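Local coordinates for cyclic AMP receptor protein (Thermus thermophilus, PDB 4EV0) that activates transcription from a set of promoters in a cAMP-dependent manner, binding DNA as a homodimer through winged helix-turn-helix domains, at residues B[17-21]-B[107-112]; B[30-36]-B[85-91]; B[187-192]-B[207-211]. All coordinates share one frame; numbering follows the deposited sequence.

Interaction 1 (B[17-21]-B[107-112]); sequences LALSY and ALIRRL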
ATOM      1  N   LEU B  17      -9.640 -12.209  31.338  1.00 77.85           N
ATOM      2  CA  LEU B  17      -9.627 -13.572  30.834  1.00 79.27           C
ATOM      3  C   LEU B  17      -8.595 -13.736  29.719  1.00 75.06           C
ATOM      4  O   LEU B  17      -7.775 -14.652  29.746  1.00 74.71           O
ATOM      5  CB  LEU B  17     -11.035 -13.926  30.332  1.00 81.13           C
ATOM      6  CG  LEU B  17     -11.476 -15.341  29.953  1.00 83.44           C
ATOM      7  CD1 LEU B  17     -13.002 -15.381  29.900  1.00 85.82           C
ATOM      8  CD2 LEU B  17     -10.913 -15.773  28.609  1.00 80.55           C
ATOM      9  N   ALA B  18      -8.641 -12.839  28.741  1.00 65.56           N
ATOM     10  CA  ALA B  18      -7.723 -12.896  27.606  1.00 63.04           C
ATOM     11  C   ALA B  18      -6.248 -12.753  28.026  1.00 59.92           C
ATOM     12  O   ALA B  18      -5.390 -13.524  27.589  1.00 59.32           O
ATOM     13  CB  ALA B  18      -8.107 -11.851  26.555  1.00 59.82           C
ATOM     14  N   LEU B  19      -5.963 -11.793  28.901  1.00 63.47           N
ATOM     15  CA  LEU B  19      -4.596 -11.538  29.349  1.00 66.63           C
ATOM     16  C   LEU B  19      -3.930 -12.734  30.035  1.00 68.46           C
ATOM     17  O   LEU B  19      -2.699 -12.800  30.111  1.00 66.63           O
ATOM     18  CB  LEU B  19      -4.570 -10.325  30.280  1.00 69.14           C
ATOM     19  CG  LEU B  19      -4.726  -9.005  29.526  1.00 67.95           C
ATOM     20  CD1 LEU B  19      -4.839  -7.835  30.485  1.00 70.73           C
ATOM     21  CD2 LEU B  19      -3.549  -8.825  28.582  1.00 64.51           C
ATOM     22  N   SER B  20      -4.742 -13.678  30.522  1.00 67.40           N
ATOM     23  CA  SER B  20      -4.231 -14.807  31.307  1.00 68.67           C
ATOM     24  C   SER B  20      -3.547 -15.862  30.441  1.00 68.16           C
ATOM     25  O   SER B  20      -2.866 -16.756  30.961  1.00 70.20           O
ATOM     26  CB  SER B  20      -5.341 -15.442  32.158  1.00 70.89           C
ATOM     27  OG  SER B  20      -6.258 -16.197  31.376  1.00 70.82           O
ATOM     28  N   TYR B  21      -3.736 -15.757  29.122  1.00 66.54           N
ATOM     29  CA  TYR B  21      -3.090 -16.669  28.175  1.00 66.16           C
ATOM     30  C   TYR B  21      -1.660 -16.215  27.789  1.00 63.77           C
ATOM     31  O   TYR B  21      -0.904 -16.949  27.143  1.00 61.81           O
ATOM     32  CB  TYR B  21      -3.966 -16.826  26.930  1.00 64.71           C
ATOM     33  CG  TYR B  21      -5.241 -17.621  27.142  1.00 67.49           C
ATOM     34  CD1 TYR B  21      -6.350 -17.056  27.768  1.00 67.98           C
ATOM     35  CD2 TYR B  21      -5.353 -18.927  26.678  1.00 68.31           C
ATOM     36  CE1 TYR B  21      -7.524 -17.781  27.951  1.00 68.88           C
ATOM     37  CE2 TYR B  21      -6.522 -19.658  26.856  1.00 71.24           C
ATOM     38  CZ  TYR B  21      -7.600 -19.080  27.493  1.00 72.25           C
ATOM     39  OH  TYR B  21      -8.759 -19.810  27.672  1.00 76.30           O
ATOM     40  N   ALA B 107      -6.604 -21.722  21.783  1.00 71.06           N
ATOM     41  CA  ALA B 107      -7.542 -22.029  22.851  1.00 74.43           C
ATOM     42  C   ALA B 107      -8.289 -20.761  23.280  1.00 72.01           C
ATOM     43  O   ALA B 107      -9.452 -20.831  23.691  1.00 73.55           O
ATOM     44  CB  ALA B 107      -6.831 -22.698  24.041  1.00 72.31           C
ATOM     45  N   LEU B 108      -7.629 -19.607  23.174  1.00 67.52           N
ATOM     46  CA  LEU B 108      -8.257 -18.343  23.566  1.00 66.89           C
ATOM     47  C   LEU B 108      -9.438 -17.930  22.670  1.00 67.65           C
ATOM     48  O   LEU B 108     -10.497 -17.539  23.165  1.00 67.52           O
ATOM     49  CB  LEU B 108      -7.234 -17.210  23.626  1.00 62.91           C
ATOM     50  CG  LEU B 108      -7.831 -15.806  23.812  1.00 61.37           C
ATOM     51  CD1 LEU B 108      -8.639 -15.731  25.109  1.00 61.40           C
ATOM     52  CD2 LEU B 108      -6.737 -14.727  23.785  1.00 59.65           C
ATOM     53  N   ILE B 109      -9.254 -17.995  21.355  1.00 60.87           N
ATOM     54  CA  ILE B 109     -10.312 -17.548  20.445  1.00 62.75           C
ATOM     55  C   ILE B 109     -11.542 -18.448  20.531  1.00 66.28           C
ATOM     56  O   ILE B 109     -12.645 -18.014  20.217  1.00 66.59           O
ATOM     57  CB  ILE B 109      -9.832 -17.399  18.987  1.00 58.31           C
ATOM     58  CG1 ILE B 109      -9.447 -18.749  18.394  1.00 60.36           C
ATOM     59  CG2 ILE B 109      -8.668 -16.417  18.914  1.00 55.03           C
ATOM     60  CD1 ILE B 109      -9.207 -18.692  16.914  1.00 61.77           C
ATOM     61  N   ARG B 110     -11.348 -19.685  20.994  1.00 75.56           N
ATOM     62  CA  ARG B 110     -12.466 -20.613  21.223  1.00 77.74           C
ATOM     63  C   ARG B 110     -13.372 -20.117  22.341  1.00 78.27           C
ATOM     64  O   ARG B 110     -14.573 -20.373  22.335  1.00 80.66           O
ATOM     65  CB  ARG B 110     -11.970 -22.021  21.539  1.00 81.46           C
ATOM     66  CG  ARG B 110     -11.574 -22.822  20.319  1.00 86.47           C
ATOM     67  CD  ARG B 110     -11.252 -24.273  20.694  1.00 94.43           C
ATOM     68  NE  ARG B 110     -11.607 -25.178  19.600  1.00101.69           N
ATOM     69  CZ  ARG B 110     -11.861 -26.477  19.744  1.00108.28           C
ATOM     70  NH1 ARG B 110     -11.792 -27.040  20.945  1.00113.23           N
ATOM     71  NH2 ARG B 110     -12.183 -27.213  18.687  1.00109.82           N
ATOM     72  N   ARG B 111     -12.781 -19.406  23.296  1.00 75.66           N
ATOM     73  CA  ARG B 111     -13.543 -18.728  24.337  1.00 77.62           C
ATOM     74  C   ARG B 111     -13.944 -17.295  23.948  1.00 74.51           C
ATOM     75  O   ARG B 111     -15.042 -16.857  24.292  1.00 75.17           O
ATOM     76  CB  ARG B 111     -12.787 -18.745  25.674  1.00 81.63           C
ATOM     77  CG  ARG B 111     -12.928 -20.072  26.434  1.00 87.56           C
ATOM     78  CD  ARG B 111     -13.508 -19.878  27.830  1.00 90.50           C
ATOM     79  NE  ARG B 111     -12.480 -19.456  28.778  1.00 91.40           N
ATOM     80  CZ  ARG B 111     -12.647 -19.404  30.099  1.00 95.59           C
ATOM     81  NH1 ARG B 111     -13.808 -19.748  30.645  1.00 99.02           N
ATOM     82  NH2 ARG B 111     -11.645 -19.012  30.880  1.00 94.72           N
ATOM     83  N   LEU B 112     -13.067 -16.575  23.235  1.00 66.87           N
ATOM     84  CA  LEU B 112     -13.371 -15.204  22.791  1.00 65.29           C
ATOM     85  C   LEU B 112     -13.071 -14.929  21.311  1.00 61.92           C
ATOM     86  O   LEU B 112     -12.039 -14.329  20.992  1.00 57.97           O
ATOM     87  CB  LEU B 112     -12.629 -14.168  23.648  1.00 65.80           C
ATOM     88  CG  LEU B 112     -12.967 -14.153  25.139  1.00 71.11           C
ATOM     89  CD1 LEU B 112     -12.095 -13.142  25.912  1.00 69.65           C
ATOM     90  CD2 LEU B 112     -14.462 -13.883  25.330  1.00 71.24           C
TER
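The backbones of 17-21 and 107-112 come nearest at Ala18 and Leu108, whose CA atoms lie 6.8 Å apart, a gap bridged mainly by side chains. The contact joins the ends of two helices, 12-19 and 102-111, that flank the beta-roll of the cyclic nucleotide-binding domain, the first entering it and the second leaving it. Leu108 is the middle of the contact. Its CB sits over the centre of one face of the Tyr21 ring, 3.9 Å from the centroid in a CH-pi contact; with CG anti to the backbone N (chi1 171°), Leu108 CD1 is carried on to Tyr21 CE1 at 3.7 Å and also meets Ala18. Beyond it, Leu112 CD1 touches Leu17 CD2 at 3.9 Å and Ala18 CB at 4.2 Å, so that Leu108 and Leu112, the latter just past the helix, both pack on Leu17 and Ala18. Tyr21 also packs on Leu100 of strand 95-101, which ties the contact to the sheet. At the outer margin the Arg111 chain, bent at chi2 and chi3, folds back over Leu17. Its guanidinium plane stands 61° from that of the Tyr21 ring, and Leu17 CD1 lies over one guanidinium face, 4.0 Å from Arg111 CZ.

Interaction 2 (B[30-36]-B[85-91]); sequences GKPIFYQ and RSASAVA. With CMP (adenosine-3',5'-cyclic-monophosphate), chain G.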
ATOM      1  N   GLY B  30      17.862  -1.781  22.851  1.00 77.85           N
ATOM      2  CA  GLY B  30      18.716  -2.162  21.739  1.00 76.71           C
ATOM      3  C   GLY B  30      18.779  -3.649  21.435  1.00 77.17           C
ATOM      4  O   GLY B  30      19.471  -4.045  20.496  1.00 77.26           O
ATOM      5  N   LYS B  31      18.078  -4.474  22.215  1.00 73.73           N
ATOM      6  CA  LYS B  31      18.060  -5.914  21.953  1.00 73.83           C
ATOM      7  C   LYS B  31      17.061  -6.251  20.856  1.00 69.98           C
ATOM      8  O   LYS B  31      15.935  -5.744  20.853  1.00 66.46           O
ATOM      9  CB  LYS B  31      17.752  -6.728  23.217  1.00 73.52           C
ATOM     10  CG  LYS B  31      18.941  -6.913  24.166  1.00 81.41           C
ATOM     11  CD  LYS B  31      19.656  -8.270  23.995  1.00 84.03           C
ATOM     12  CE  LYS B  31      20.922  -8.314  24.876  1.00 90.93           C
ATOM     13  NZ  LYS B  31      21.714  -9.588  24.806  1.00 91.36           N
ATOM     14  N   PRO B  32      17.483  -7.100  19.908  1.00 82.62           N
ATOM     15  CA  PRO B  32      16.594  -7.617  18.866  1.00 78.99           C
ATOM     16  C   PRO B  32      15.571  -8.546  19.495  1.00 77.45           C
ATOM     17  O   PRO B  32      15.925  -9.370  20.340  1.00 79.09           O
ATOM     18  CB  PRO B  32      17.536  -8.419  17.960  1.00 80.49           C
ATOM     19  CG  PRO B  32      18.909  -7.939  18.293  1.00 85.72           C
ATOM     20  CD  PRO B  32      18.864  -7.577  19.740  1.00 84.93           C
ATOM     21  N   ILE B  33      14.313  -8.396  19.101  1.00 60.08           N
ATOM     22  CA  ILE B  33      13.256  -9.252  19.596  1.00 57.51           C
ATOM     23  C   ILE B  33      13.174 -10.466  18.665  1.00 58.04           C
ATOM     24  O   ILE B  33      13.265 -11.617  19.120  1.00 59.03           O
ATOM     25  CB  ILE B  33      11.944  -8.476  19.709  1.00 56.38           C
ATOM     26  CG1 ILE B  33      12.121  -7.315  20.693  1.00 58.60           C
ATOM     27  CG2 ILE B  33      10.820  -9.372  20.156  1.00 54.58           C
ATOM     28  CD1 ILE B  33      11.562  -5.987  20.196  1.00 59.10           C
ATOM     29  N   PHE B  34      13.039 -10.199  17.366  1.00 56.51           N
ATOM     30  CA  PHE B  34      13.241 -11.210  16.322  1.00 55.98           C
ATOM     31  C   PHE B  34      13.651 -10.532  15.012  1.00 56.85           C
ATOM     32  O   PHE B  34      13.606  -9.301  14.893  1.00 54.71           O
ATOM     33  CB  PHE B  34      12.006 -12.099  16.121  1.00 54.11           C
ATOM     34  CG  PHE B  34      10.743 -11.334  15.804  1.00 53.15           C
ATOM     35  CD1 PHE B  34      10.548 -10.762  14.551  1.00 51.30           C
ATOM     36  CD2 PHE B  34       9.741 -11.200  16.754  1.00 50.36           C
ATOM     37  CE1 PHE B  34       9.397 -10.062  14.263  1.00 48.82           C
ATOM     38  CE2 PHE B  34       8.570 -10.490  16.462  1.00 48.92           C
ATOM     39  CZ  PHE B  34       8.402  -9.930  15.223  1.00 47.57           C
ATOM     40  N   TYR B  35      14.027 -11.353  14.033  1.00 75.70           N
ATOM     41  CA  TYR B  35      14.454 -10.874  12.723  1.00 75.94           C
ATOM     42  C   TYR B  35      13.521 -11.309  11.601  1.00 75.13           C
ATOM     43  O   TYR B  35      12.807 -12.301  11.721  1.00 75.62           O
ATOM     44  CB  TYR B  35      15.859 -11.385  12.421  1.00 79.18           C
ATOM     45  CG  TYR B  35      16.941 -10.704  13.221  1.00 83.36           C
ATOM     46  CD1 TYR B  35      16.906  -9.330  13.439  1.00 82.90           C
ATOM     47  CD2 TYR B  35      17.997 -11.428  13.755  1.00 85.19           C
ATOM     48  CE1 TYR B  35      17.900  -8.693  14.167  1.00 86.09           C
ATOM     49  CE2 TYR B  35      18.998 -10.803  14.490  1.00 89.25           C
ATOM     50  CZ  TYR B  35      18.945  -9.433  14.693  1.00 90.52           C
ATOM     51  OH  TYR B  35      19.936  -8.801  15.420  1.00 89.64           O
ATOM     52  N   GLN B  36      13.535 -10.543  10.515  1.00 56.87           N
ATOM     53  CA  GLN B  36      12.834 -10.894   9.286  1.00 59.58           C
ATOM     54  C   GLN B  36      13.401 -12.220   8.795  1.00 62.37           C
ATOM     55  O   GLN B  36      14.621 -12.402   8.776  1.00 64.74           O
ATOM     56  CB  GLN B  36      13.038  -9.788   8.228  1.00 59.41           C
ATOM     57  CG  GLN B  36      12.216  -9.934   6.936  1.00 58.78           C
ATOM     58  CD  GLN B  36      12.410  -8.745   5.969  1.00 61.97           C
ATOM     59  OE1 GLN B  36      12.939  -7.699   6.356  1.00 59.72           O
ATOM     60  NE2 GLN B  36      11.990  -8.915   4.709  1.00 59.10           N
ATOM     61  N   ARG B  85       8.840 -14.394   9.736  1.00 64.90           N
ATOM     62  CA  ARG B  85       8.581 -13.022  10.124  1.00 61.30           C
ATOM     63  C   ARG B  85       8.712 -12.138   8.888  1.00 62.25           C
ATOM     64  O   ARG B  85       9.702 -12.223   8.158  1.00 64.30           O
ATOM     65  CB  ARG B  85       9.587 -12.576  11.175  1.00 59.24           C
ATOM     66  CG  ARG B  85       9.513 -13.348  12.463  1.00 61.56           C
ATOM     67  CD  ARG B  85       8.175 -13.129  13.118  1.00 59.60           C
ATOM     68  NE  ARG B  85       8.165 -13.666  14.475  1.00 59.17           N
ATOM     69  CZ  ARG B  85       7.076 -13.723  15.236  1.00 58.35           C
ATOM     70  NH1 ARG B  85       5.915 -13.269  14.748  1.00 54.41           N
ATOM     71  NH2 ARG B  85       7.148 -14.223  16.473  1.00 56.41           N
ATOM     72  N   SER B  86       7.716 -11.301   8.651  1.00 60.33           N
ATOM     73  CA  SER B  86       7.766 -10.394   7.517  1.00 61.24           C
ATOM     74  C   SER B  86       8.602  -9.137   7.804  1.00 60.35           C
ATOM     75  O   SER B  86       8.849  -8.345   6.904  1.00 60.46           O
ATOM     76  CB  SER B  86       6.351 -10.005   7.100  1.00 58.08           C
ATOM     77  OG  SER B  86       5.669  -9.389   8.176  1.00 56.84           O
ATOM     78  N   ALA B  87       9.028  -8.962   9.053  1.00 59.80           N
ATOM     79  CA  ALA B  87       9.846  -7.811   9.439  1.00 59.82           C
ATOM     80  C   ALA B  87      10.695  -8.118  10.678  1.00 60.10           C
ATOM     81  O   ALA B  87      10.398  -9.056  11.434  1.00 60.14           O
ATOM     82  CB  ALA B  87       8.962  -6.600   9.689  1.00 56.32           C
ATOM     83  N   SER B  88      11.757  -7.336  10.871  1.00 53.66           N
ATOM     84  CA  SER B  88      12.560  -7.413  12.091  1.00 55.55           C
ATOM     85  C   SER B  88      11.924  -6.514  13.163  1.00 54.18           C
ATOM     86  O   SER B  88      11.288  -5.490  12.836  1.00 52.43           O
ATOM     87  CB  SER B  88      14.007  -6.961  11.830  1.00 57.90           C
ATOM     88  OG  SER B  88      14.628  -7.700  10.790  1.00 58.44           O
ATOM     89  N   ALA B  89      12.101  -6.898  14.428  1.00 48.54           N
ATOM     90  CA  ALA B  89      11.611  -6.107  15.556  1.00 49.30           C
ATOM     91  C   ALA B  89      12.701  -5.921  16.614  1.00 53.59           C
ATOM     92  O   ALA B  89      13.259  -6.903  17.124  1.00 52.95           O
ATOM     93  CB  ALA B  89      10.402  -6.765  16.172  1.00 47.68           C
ATOM     94  N   VAL B  90      12.993  -4.667  16.949  1.00 60.78           N
ATOM     95  CA  VAL B  90      14.033  -4.353  17.927  1.00 62.83           C
ATOM     96  C   VAL B  90      13.495  -3.436  19.034  1.00 63.66           C
ATOM     97  O   VAL B  90      12.673  -2.551  18.782  1.00 63.11           O
ATOM     98  CB  VAL B  90      15.261  -3.705  17.244  1.00 64.73           C
ATOM     99  CG1 VAL B  90      14.887  -2.372  16.652  1.00 64.29           C
ATOM    100  CG2 VAL B  90      16.413  -3.542  18.233  1.00 68.40           C
ATOM    101  N   ALA B  91      13.941  -3.670  20.263  1.00 64.22           N
ATOM    102  CA  ALA B  91      13.550  -2.822  21.376  1.00 66.65           C
ATOM    103  C   ALA B  91      14.389  -1.559  21.309  1.00 69.59           C
ATOM    104  O   ALA B  91      15.613  -1.643  21.217  1.00 70.33           O
ATOM    105  CB  ALA B  91      13.781  -3.547  22.694  1.00 66.07           C
TER
HETATM  106  P   CMP G 301       5.175 -10.950  11.740  1.00 59.47           P
HETATM  107  O1P CMP G 301       4.930 -12.143  12.617  1.00 61.07           O
HETATM  108  O2P CMP G 301       5.123 -11.126  10.239  1.00 58.12           O
HETATM  109  O5' CMP G 301       6.561 -10.232  12.155  1.00 64.65           O
HETATM  110  C5' CMP G 301       6.790  -8.853  11.870  1.00 57.22           C
HETATM  111  C4' CMP G 301       5.555  -8.084  12.189  1.00 56.78           C
HETATM  112  O4' CMP G 301       5.602  -6.732  11.697  1.00 56.17           O
HETATM  113  C3' CMP G 301       4.316  -8.615  11.539  1.00 56.09           C
HETATM  114  O3' CMP G 301       3.959  -9.889  12.038  1.00 56.78           O
HETATM  115  C2' CMP G 301       3.339  -7.486  11.809  1.00 54.87           C
HETATM  116  O2' CMP G 301       2.949  -7.467  13.170  1.00 56.16           O
HETATM  117  C1' CMP G 301       4.261  -6.278  11.562  1.00 56.79           C
HETATM  118  N9  CMP G 301       4.076  -5.729  10.215  1.00 57.02           N
HETATM  119  C8  CMP G 301       4.302  -6.351   9.044  1.00 55.12           C
HETATM  120  N7  CMP G 301       3.975  -5.519   8.015  1.00 55.50           N
HETATM  121  C5  CMP G 301       3.540  -4.354   8.539  1.00 55.60           C
HETATM  122  C6  CMP G 301       3.061  -3.047   8.019  1.00 56.01           C
HETATM  123  N6  CMP G 301       2.976  -2.829   6.677  1.00 56.50           N
HETATM  124  N1  CMP G 301       2.707  -2.099   8.929  1.00 53.25           N
HETATM  125  C2  CMP G 301       2.781  -2.312  10.253  1.00 56.49           C
HETATM  126  N3  CMP G 301       3.222  -3.472  10.793  1.00 56.55           N
HETATM  127  C4  CMP G 301       3.604  -4.502   9.998  1.00 56.35           C
HETATM  128  O   HOH W   1      14.687  -6.747   8.303  1.00 44.74           O
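O2P of the bound cAMP is gripped twice by Ser86, through the backbone N at 3.0 Å and through OG at 2.8 Å, the backbone bond being nearly straight at 170°. The other phosphate oxygen, O1P, lies at the edge of the Arg85 guanidinium, in its plane, and accepts from Arg85 NH1 at 2.6 Å. Both residues belong to the phosphate-binding cassette of the cyclic nucleotide-binding domain. Phe34 lies flat against one face of the guanidinium, planes 14° apart and centres 4.0 Å apart, a cation-pi stack that probably steadies the arginine's orientation. Ala89 CB makes a CH-pi contact on the opposite ring face, toward the rim. Phe34 CG stands between its backbone N and carbonyl carbon (chi1 56°), which swings the ring between these two partners.

The strands 32-34 and 88-91 pair antiparallel with a classic beta bulge, where Ile33 N bonds Ala89 O at 2.7 Å and Phe34 N reaches the same oxygen only weakly. Past the strand end, Gln36 N donates to Ser88 OG at 3.1 Å, and a water links that hydroxyl to Gln36 OE1, which also accepts from Thr56 N.

Arg85 is held further by the carbonyls of Ala42 and Gly75. Strand 88-91 runs between 32-34 and 51-57 in its sheet, Tyr44 of strand 42-46 packs against Phe34, and helix 76-81 meets Arg85 and Ser86.

Interaction 3 (B[187-192]-B[207-211]); sequences LAEEGV and LLEEI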
ATOM      1  N   LEU B 187       0.027  27.446  -8.705  1.00 64.11           N
ATOM      2  CA  LEU B 187       0.564  28.014  -9.948  1.00 64.00           C
ATOM      3  C   LEU B 187      -0.130  29.312 -10.346  1.00 67.78           C
ATOM      4  O   LEU B 187       0.498  30.197 -10.922  1.00 70.10           O
ATOM      5  CB  LEU B 187       0.488  27.009 -11.099  1.00 60.39           C
ATOM      6  CG  LEU B 187       1.477  25.842 -11.026  1.00 57.70           C
ATOM      7  CD1 LEU B 187       1.311  24.866 -12.189  1.00 53.01           C
ATOM      8  CD2 LEU B 187       2.920  26.365 -10.954  1.00 61.51           C
ATOM      9  N   ALA B 188      -1.420  29.429 -10.036  1.00 61.75           N
ATOM     10  CA  ALA B 188      -2.152  30.666 -10.305  1.00 66.26           C
ATOM     11  C   ALA B 188      -1.744  31.787  -9.342  1.00 72.15           C
ATOM     12  O   ALA B 188      -1.594  32.940  -9.756  1.00 75.51           O
ATOM     13  CB  ALA B 188      -3.660  30.436 -10.262  1.00 64.63           C
ATOM     14  N   GLU B 189      -1.568  31.435  -8.068  1.00 82.68           N
ATOM     15  CA  GLU B 189      -1.063  32.361  -7.046  1.00 90.00           C
ATOM     16  C   GLU B 189       0.332  32.910  -7.394  1.00 91.45           C
ATOM     17  O   GLU B 189       0.680  34.037  -7.036  1.00 97.43           O
ATOM     18  CB  GLU B 189      -1.049  31.669  -5.672  1.00 90.50           C
ATOM     19  CG  GLU B 189      -0.379  32.461  -4.548  1.00 99.24           C
ATOM     20  CD  GLU B 189      -0.639  31.855  -3.170  1.00106.58           C
ATOM     21  OE1 GLU B 189      -1.744  31.301  -2.970  1.00104.41           O
ATOM     22  OE2 GLU B 189       0.259  31.929  -2.295  1.00108.94           O
ATOM     23  N   GLU B 190       1.117  32.106  -8.104  1.00 84.02           N
ATOM     24  CA  GLU B 190       2.438  32.518  -8.570  1.00 85.35           C
ATOM     25  C   GLU B 190       2.376  33.258  -9.899  1.00 86.22           C
ATOM     26  O   GLU B 190       3.401  33.613 -10.462  1.00 87.70           O
ATOM     27  CB  GLU B 190       3.339  31.300  -8.740  1.00 83.10           C
ATOM     28  CG  GLU B 190       3.539  30.483  -7.482  1.00 80.07           C
ATOM     29  CD  GLU B 190       4.376  29.249  -7.744  1.00 79.21           C
ATOM     30  OE1 GLU B 190       4.039  28.175  -7.194  1.00 75.69           O
ATOM     31  OE2 GLU B 190       5.371  29.356  -8.503  1.00 80.93           O
ATOM     32  N   GLY B 191       1.167  33.457 -10.412  1.00 69.73           N
ATOM     33  CA  GLY B 191       0.973  34.115 -11.692  1.00 70.43           C
ATOM     34  C   GLY B 191       1.459  33.352 -12.917  1.00 68.02           C
ATOM     35  O   GLY B 191       1.591  33.936 -13.996  1.00 68.54           O
ATOM     36  N   VAL B 192       1.716  32.051 -12.769  1.00 63.11           N
ATOM     37  CA  VAL B 192       2.218  31.245 -13.885  1.00 60.70           C
ATOM     38  C   VAL B 192       1.086  30.824 -14.831  1.00 58.08           C
ATOM     39  O   VAL B 192       1.255  30.790 -16.055  1.00 58.84           O
ATOM     40  CB  VAL B 192       3.014  30.008 -13.384  1.00 58.30           C
ATOM     41  CG1 VAL B 192       3.568  29.201 -14.550  1.00 53.13           C
ATOM     42  CG2 VAL B 192       4.147  30.459 -12.463  1.00 60.73           C
ATOM     43  N   LEU B 207       8.781  30.329 -17.232  1.00 66.68           N
ATOM     44  CA  LEU B 207       8.808  30.097 -15.794  1.00 64.33           C
ATOM     45  C   LEU B 207       8.210  28.722 -15.492  1.00 60.12           C
ATOM     46  O   LEU B 207       8.645  28.021 -14.567  1.00 57.29           O
ATOM     47  CB  LEU B 207       8.040  31.193 -15.063  1.00 65.40           C
ATOM     48  CG  LEU B 207       8.053  31.136 -13.533  1.00 67.27           C
ATOM     49  CD1 LEU B 207       9.461  30.827 -13.032  1.00 69.32           C
ATOM     50  CD2 LEU B 207       7.535  32.444 -12.929  1.00 70.12           C
ATOM     51  N   LEU B 208       7.217  28.342 -16.293  1.00 63.27           N
ATOM     52  CA  LEU B 208       6.599  27.034 -16.180  1.00 59.99           C
ATOM     53  C   LEU B 208       7.636  25.954 -16.476  1.00 58.42           C
ATOM     54  O   LEU B 208       7.792  25.009 -15.703  1.00 53.28           O
ATOM     55  CB  LEU B 208       5.422  26.912 -17.146  1.00 54.72           C
ATOM     56  CG  LEU B 208       4.721  25.563 -17.108  1.00 52.54           C
ATOM     57  CD1 LEU B 208       3.830  25.469 -15.864  1.00 50.84           C
ATOM     58  CD2 LEU B 208       3.905  25.297 -18.390  1.00 51.73           C
ATOM     59  N   GLU B 209       8.351  26.113 -17.587  1.00 79.06           N
ATOM     60  CA  GLU B 209       9.363  25.151 -18.000  1.00 77.43           C
ATOM     61  C   GLU B 209      10.423  25.044 -16.912  1.00 78.73           C
ATOM     62  O   GLU B 209      10.934  23.965 -16.623  1.00 76.14           O
ATOM     63  CB  GLU B 209       9.989  25.572 -19.332  1.00 81.36           C
ATOM     64  CG  GLU B 209      10.764  24.463 -20.052  1.00 80.85           C
ATOM     65  CD  GLU B 209      11.056  24.793 -21.519  1.00 82.77           C
ATOM     66  OE1 GLU B 209      11.231  25.993 -21.847  1.00 86.79           O
ATOM     67  OE2 GLU B 209      11.106  23.848 -22.343  1.00 77.79           O
ATOM     68  N   GLU B 210      10.727  26.169 -16.283  1.00 72.50           N
ATOM     69  CA  GLU B 210      11.662  26.168 -15.166  1.00 74.97           C
ATOM     70  C   GLU B 210      11.115  25.338 -14.014  1.00 70.02           C
ATOM     71  O   GLU B 210      11.837  24.556 -13.406  1.00 68.55           O
ATOM     72  CB  GLU B 210      11.967  27.596 -14.691  1.00 79.19           C
ATOM     73  CG  GLU B 210      12.813  28.427 -15.650  1.00 84.62           C
ATOM     74  CD  GLU B 210      13.429  29.656 -14.977  1.00 94.28           C
ATOM     75  OE1 GLU B 210      12.922  30.081 -13.913  1.00 93.19           O
ATOM     76  OE2 GLU B 210      14.427  30.195 -15.510  1.00100.31           O
ATOM     77  N   ILE B 211       9.834  25.524 -13.715  1.00 60.18           N
ATOM     78  CA  ILE B 211       9.196  24.794 -12.624  1.00 57.56           C
ATOM     79  C   ILE B 211       9.124  23.291 -12.919  1.00 52.18           C
ATOM     80  O   ILE B 211       9.337  22.479 -12.016  1.00 49.90           O
ATOM     81  CB  ILE B 211       7.786  25.363 -12.283  1.00 57.62           C
ATOM     82  CG1 ILE B 211       7.910  26.788 -11.736  1.00 61.08           C
ATOM     83  CG2 ILE B 211       7.087  24.486 -11.245  1.00 53.28           C
ATOM     84  CD1 ILE B 211       6.592  27.516 -11.591  1.00 60.79           C
TER
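Apolar contacts carry almost all of the meeting between Val192 and the helix that presents Leu207, Leu208 and Ile211. The two methyls of Val192 divide the work. CG1, anti to the backbone N (chi1 -178°), turns to Leu208 and packs on its CB at 3.9 Å and nearly as closely on its CD1. CG2 meets Ile211 CD1 at 3.9 Å and Leu207 CD2 at 4.0 Å. The valine side chain crosses those of Leu207 and Leu208 at about a right angle, whereas it runs past Ile211 in the opposite sense. In place of Val192, an alanine here lacks both methyls and would probably leave a gap beside Leu208 and deprive Ile211 CD1 and Leu207 CD2 of the methyl they share.

Leu187, in the last turn of helix 177-189, adds a second point of apolar support: its CD2 lies 3.9 Å from Ile211 CD1, while its CD1 only grazes Leu208. Ile211 CD1 thus touches Leu187, Val192 and Glu190.

These segments belong to the winged helix-turn-helix domain. Helix 177-189, which overlaps the predicted DNA-binding helix-turn-helix, ends here, and the helix 205-212 follows the wing strands 193-196 and 199-202 and folds back against that end.

Backbone bonds shape the turn that delivers Val192. Gly191, at positive phi (68°), makes a Schellman motif: Val192 N bonds Leu187 O at 2.9 Å and Gly191 N bonds Ala188 O.

At the margin a charged group touches the apolar patch: Glu190, its chain extended beyond CG, brings OE2 to 3.8 Å from Ile211 CD1, while the salt bridge of that oxygen is to Arg143 of helix 139-154. That helix also covers Leu208, through Ala147 and Leu150.

Contact chemistry follows place in the fold: apolar between helix ends, hydrogen-bonded between strands, charged at the ligand. Interactions 1 and 2 share the cyclic nucleotide-binding domain, 2 nested in the chain loop that 1 closes, yet they do not touch: their nearest atoms are about 14 Å apart. Interaction 1, partly buried, joins two helix ends through apolar side chains and an aromatic face, with an arginine at its exposed margin. Interaction 2, also partly buried, is a strand pair held by backbone bonds, whose Arg85-Ser86 end binds the phosphate. Interaction 3 is the more buried of the helix contacts and almost wholly aliphatic; it lies in the DNA-binding domain, its centre about 47 Å from that of interaction 2, across the centre of the chain.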